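Local coordinates for protein putative alpha-N-acetylgalactosaminidase (Bacillus halodurans C-125, PDB 3CC1) that probably hydrolyses terminal alpha-linked N-acetylgalactosamine residues from glycoconjugates, as a glycosidase of the alpha-galactosidase family, at residues L386-V400 / P421-R433. Sequence-based numbering, arbitrary orientation.
Sequences LDMVGIMETVQLFNV and PHQSMMLKLSPDR
Leu429 fills the tightly packed side of this contact, where strand 424-431 runs antiparallel to strand 395-399. Its CG lies 3.5 Å from Leu397 CD2, the two side chains running alongside each other. Its CD2 methyl takes the other neighbours: Leu386 CD2 passes it in the reverse direction at 3.9 Å, while Val389 CG2 and Ile391 CD1 reach it from the loop that leads into strand 395-399. Phe415 and Leu409 continue this apolar layer. Further along the same face Met425 turns at chi2 (90°), which brings its selenium to the amide of Asn399, 3.4 Å from ND2. Asn399 OD1 takes a hydrogen from a water that in turn accepts from Met426 N, so the water links this side chain to the Met426 backbone, next to the last direct bond.

Paired backbone bonds join Gln396 to Ser430 and Phe398 to Lys428; beyond them Val400 N reaches Met426 O at 2.9 Å, almost straight at 179°. The face carrying Gln396, Phe398, Lys428 and Ser430 is looser and partly exposed. Ser430 OG sits at the Phe398 ring edge, 3.2 Å from CE1, whereas Lys428 NZ stands 5.7 Å from the ring centroid, too far for more than a faint cation-pi pull, and bonds a bound polyether probably left from crystallisation. At the exposed C-terminus, Arg433 N meets Gln396 OE1 at 3.1 Å from above the amide carbonyl plane.

Leucines packed inward on strand 415-419, and a partly exposed face whose Val400-Met426 end helix 335-343 covers, fit the C-terminal beta-sandwich domain of the alpha-galactosidase family.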
# COMPACT_ATOMS: atom_id res chain seq x y z
N LEU A 386 -26.46 -7.58 -11.89
CA LEU A 386 -27.55 -7.29 -10.95
C LEU A 386 -27.34 -7.92 -9.57
O LEU A 386 -27.77 -7.38 -8.55
CB LEU A 386 -28.90 -7.69 -11.56
CG LEU A 386 -29.34 -6.81 -12.74
CD1 LEU A 386 -30.66 -7.34 -13.43
CD2 LEU A 386 -29.53 -5.32 -12.32
N ASP A 387 -26.70 -9.08 -9.52
CA ASP A 387 -26.46 -9.79 -8.25
C ASP A 387 -25.58 -9.00 -7.28
O ASP A 387 -25.58 -9.25 -6.10
CB ASP A 387 -25.92 -11.22 -8.45
CG ASP A 387 -24.68 -11.30 -9.36
OD1 ASP A 387 -23.61 -10.80 -8.98
OD2 ASP A 387 -24.80 -11.89 -10.46
N MSE A 388 -24.88 -7.99 -7.77
CA MSE A 388 -24.04 -7.14 -6.91
C MSE A 388 -24.85 -6.12 -6.14
O MSE A 388 -24.36 -5.52 -5.18
CB MSE A 388 -23.05 -6.35 -7.76
CG MSE A 388 -22.04 -7.16 -8.52
SE MSE A 388 -21.08 -5.95 -9.74
CE MSE A 388 -19.83 -7.20 -10.40
N VAL A 389 -26.07 -5.85 -6.60
CA VAL A 389 -26.87 -4.77 -6.03
C VAL A 389 -28.24 -5.22 -5.53
O VAL A 389 -29.07 -4.41 -5.18
CB VAL A 389 -26.95 -3.54 -6.95
CG1 VAL A 389 -25.48 -2.98 -7.19
CG2 VAL A 389 -27.68 -3.86 -8.26
N GLY A 390 -28.44 -6.53 -5.44
CA GLY A 390 -29.61 -7.08 -4.76
C GLY A 390 -30.82 -7.31 -5.65
O GLY A 390 -31.91 -7.56 -5.14
N ILE A 391 -30.63 -7.26 -6.97
CA ILE A 391 -31.76 -7.36 -7.92
C ILE A 391 -31.72 -8.69 -8.65
O ILE A 391 -30.68 -9.15 -9.07
CB ILE A 391 -31.73 -6.15 -8.91
CG1 ILE A 391 -31.84 -4.83 -8.12
CG2 ILE A 391 -32.80 -6.21 -9.99
CD1 ILE A 391 -31.65 -3.54 -8.95
N MSE A 392 -32.89 -9.31 -8.75
CA MSE A 392 -33.04 -10.63 -9.35
C MSE A 392 -34.11 -10.62 -10.42
O MSE A 392 -34.65 -11.64 -10.75
CB MSE A 392 -33.42 -11.66 -8.29
CG MSE A 392 -32.33 -11.84 -7.24
SE MSE A 392 -32.90 -12.79 -5.69
CE MSE A 392 -33.75 -11.31 -4.85
N GLU A 393 -34.41 -9.45 -10.95
CA GLU A 393 -35.36 -9.29 -12.05
C GLU A 393 -34.68 -8.42 -13.11
O GLU A 393 -33.76 -7.69 -12.80
CB GLU A 393 -36.62 -8.59 -11.56
CG GLU A 393 -37.50 -9.47 -10.63
N THR A 394 -35.17 -8.47 -14.34
CA THR A 394 -34.66 -7.64 -15.42
C THR A 394 -34.93 -6.17 -15.14
O THR A 394 -35.95 -5.82 -14.55
CB THR A 394 -35.23 -8.07 -16.76
OG1 THR A 394 -34.80 -9.39 -17.01
CG2 THR A 394 -34.74 -7.18 -17.92
N VAL A 395 -34.00 -5.32 -15.57
CA VAL A 395 -34.12 -3.88 -15.40
C VAL A 395 -33.81 -3.16 -16.69
O VAL A 395 -33.24 -3.74 -17.62
CB VAL A 395 -33.13 -3.32 -14.29
CG1 VAL A 395 -33.37 -3.97 -12.95
CG2 VAL A 395 -31.62 -3.45 -14.73
N GLN A 396 -34.28 -1.91 -16.75
CA GLN A 396 -33.92 -0.91 -17.77
C GLN A 396 -32.75 -0.06 -17.23
O GLN A 396 -32.76 0.32 -16.06
CB GLN A 396 -35.15 0.00 -18.09
CG GLN A 396 -36.07 -0.47 -19.27
CD GLN A 396 -37.54 -0.02 -19.20
OE1 GLN A 396 -38.44 -0.84 -19.45
NE2 GLN A 396 -37.80 1.25 -18.90
N LEU A 397 -31.73 0.20 -18.05
CA LEU A 397 -30.58 1.01 -17.60
C LEU A 397 -30.58 2.35 -18.31
O LEU A 397 -30.71 2.41 -19.53
CB LEU A 397 -29.23 0.33 -17.87
CG LEU A 397 -28.89 -1.03 -17.27
CD1 LEU A 397 -27.46 -1.43 -17.63
CD2 LEU A 397 -29.06 -1.00 -15.76
N PHE A 398 -30.43 3.41 -17.51
CA PHE A 398 -30.36 4.79 -18.03
C PHE A 398 -29.10 5.46 -17.56
O PHE A 398 -28.61 5.20 -16.45
CB PHE A 398 -31.54 5.64 -17.54
CG PHE A 398 -32.87 5.13 -17.96
CD1 PHE A 398 -33.50 4.12 -17.25
CD2 PHE A 398 -33.49 5.66 -19.05
CE1 PHE A 398 -34.74 3.65 -17.62
CE2 PHE A 398 -34.76 5.18 -19.44
CZ PHE A 398 -35.36 4.18 -18.73
N ASN A 399 -28.58 6.30 -18.44
CA ASN A 399 -27.46 7.21 -18.17
C ASN A 399 -28.03 8.45 -17.50
O ASN A 399 -28.78 9.20 -18.11
CB ASN A 399 -26.78 7.58 -19.50
CG ASN A 399 -25.62 8.58 -19.32
OD1 ASN A 399 -25.59 9.40 -18.43
ND2 ASN A 399 -24.67 8.52 -20.24
N VAL A 400 -27.72 8.64 -16.24
CA VAL A 400 -28.40 9.70 -15.45
C VAL A 400 -28.02 11.09 -15.96
O VAL A 400 -28.86 11.96 -16.10
CB VAL A 400 -28.13 9.58 -13.94
CG1 VAL A 400 -28.73 10.82 -13.19
CG2 VAL A 400 -28.69 8.26 -13.39
N PRO A 421 -10.04 7.07 -19.78
CA PRO A 421 -9.36 7.30 -18.51
C PRO A 421 -10.03 8.41 -17.69
O PRO A 421 -10.42 9.43 -18.22
CB PRO A 421 -7.93 7.67 -18.93
CG PRO A 421 -7.95 7.84 -20.38
CD PRO A 421 -9.13 7.15 -20.93
N HIS A 422 -10.24 8.12 -16.40
CA HIS A 422 -10.84 9.07 -15.45
C HIS A 422 -12.32 9.29 -15.68
O HIS A 422 -12.91 10.12 -15.04
CB HIS A 422 -10.14 10.44 -15.48
CG HIS A 422 -8.66 10.36 -15.36
ND1 HIS A 422 -7.86 11.49 -15.27
CD2 HIS A 422 -7.81 9.30 -15.30
CE1 HIS A 422 -6.59 11.13 -15.21
NE2 HIS A 422 -6.53 9.81 -15.23
N GLN A 423 -12.90 8.52 -16.59
CA GLN A 423 -14.30 8.66 -16.93
C GLN A 423 -15.15 7.71 -16.11
O GLN A 423 -14.76 6.60 -15.74
CB GLN A 423 -14.51 8.44 -18.43
CG GLN A 423 -15.94 8.70 -18.88
CD GLN A 423 -16.16 8.53 -20.36
OE1 GLN A 423 -15.71 7.57 -20.95
NE2 GLN A 423 -16.86 9.48 -20.96
N SER A 424 -16.37 8.14 -15.85
CA SER A 424 -17.29 7.36 -15.08
C SER A 424 -18.68 7.37 -15.74
O SER A 424 -18.94 8.11 -16.68
CB SER A 424 -17.40 7.86 -13.65
OG SER A 424 -17.84 9.21 -13.62
N MSE A 425 -19.54 6.52 -15.23
CA MSE A 425 -20.92 6.52 -15.66
C MSE A 425 -21.84 6.32 -14.48
O MSE A 425 -21.66 5.37 -13.68
CB MSE A 425 -21.13 5.38 -16.63
CG MSE A 425 -22.60 5.06 -16.70
SE MSE A 425 -23.40 6.16 -18.10
CE MSE A 425 -22.95 4.59 -19.14
N MSE A 426 -22.85 7.18 -14.38
CA MSE A 426 -23.90 7.00 -13.39
C MSE A 426 -25.15 6.39 -14.02
O MSE A 426 -25.73 6.96 -14.96
CB MSE A 426 -24.21 8.33 -12.70
CG MSE A 426 -25.29 8.24 -11.65
SE MSE A 426 -24.72 7.33 -10.06
CE MSE A 426 -23.96 8.83 -9.05
N LEU A 427 -25.52 5.20 -13.55
CA LEU A 427 -26.66 4.48 -14.08
C LEU A 427 -27.84 4.52 -13.12
O LEU A 427 -27.68 4.48 -11.89
CB LEU A 427 -26.32 3.01 -14.36
CG LEU A 427 -25.10 2.67 -15.22
CD1 LEU A 427 -24.67 1.25 -15.01
CD2 LEU A 427 -25.43 2.90 -16.69
N LYS A 428 -29.02 4.65 -13.71
CA LYS A 428 -30.28 4.35 -13.02
C LYS A 428 -30.79 3.02 -13.50
O LYS A 428 -30.87 2.77 -14.71
CB LYS A 428 -31.34 5.41 -13.26
CG LYS A 428 -32.68 5.12 -12.55
CD LYS A 428 -33.61 6.31 -12.54
CE LYS A 428 -34.42 6.46 -13.80
NZ LYS A 428 -35.28 7.71 -13.71
N LEU A 429 -31.14 2.16 -12.55
CA LEU A 429 -31.69 0.86 -12.84
C LEU A 429 -33.15 0.91 -12.46
O LEU A 429 -33.46 1.03 -11.27
CB LEU A 429 -31.00 -0.22 -12.00
CG LEU A 429 -29.58 -0.66 -12.29
CD1 LEU A 429 -28.67 0.51 -12.38
CD2 LEU A 429 -29.08 -1.63 -11.25
N SER A 430 -34.04 0.86 -13.44
CA SER A 430 -35.46 0.81 -13.08
C SER A 430 -36.09 -0.51 -13.47
O SER A 430 -35.57 -1.23 -14.31
CB SER A 430 -36.26 2.03 -13.61
OG SER A 430 -35.99 2.32 -14.96
N PRO A 431 -37.21 -0.83 -12.82
CA PRO A 431 -37.87 -2.06 -13.11
C PRO A 431 -38.23 -2.19 -14.58
O PRO A 431 -38.59 -1.21 -15.24
CB PRO A 431 -39.13 -2.03 -12.24
CG PRO A 431 -39.13 -0.75 -11.51
CD PRO A 431 -37.93 0.03 -11.88
N ASP A 432 -38.07 -3.39 -15.08
CA ASP A 432 -38.36 -3.67 -16.46
C ASP A 432 -39.85 -3.47 -16.66
O ASP A 432 -40.67 -4.00 -15.91
CB ASP A 432 -38.03 -5.11 -16.78
CG ASP A 432 -38.06 -5.38 -18.25
OD1 ASP A 432 -37.55 -4.52 -19.01
OD2 ASP A 432 -38.54 -6.48 -18.61
N ARG A 433 -40.19 -2.68 -17.67
CA ARG A 433 -41.57 -2.29 -17.88
C ARG A 433 -42.02 -2.98 -19.15
O ARG A 433 -41.31 -2.89 -20.18
CB ARG A 433 -41.72 -0.78 -17.95
CG ARG A 433 -41.46 -0.07 -16.61
CD ARG A 433 -42.41 -0.59 -15.51
NE ARG A 433 -42.29 0.12 -14.24
CZ ARG A 433 -42.73 -0.38 -13.08
NH1 ARG A 433 -43.28 -1.58 -13.05
NH2 ARG A 433 -42.62 0.30 -11.96
OXT ARG A 433 -43.06 -3.67 -19.12
O HOH W 1 -23.92 9.15 -16.48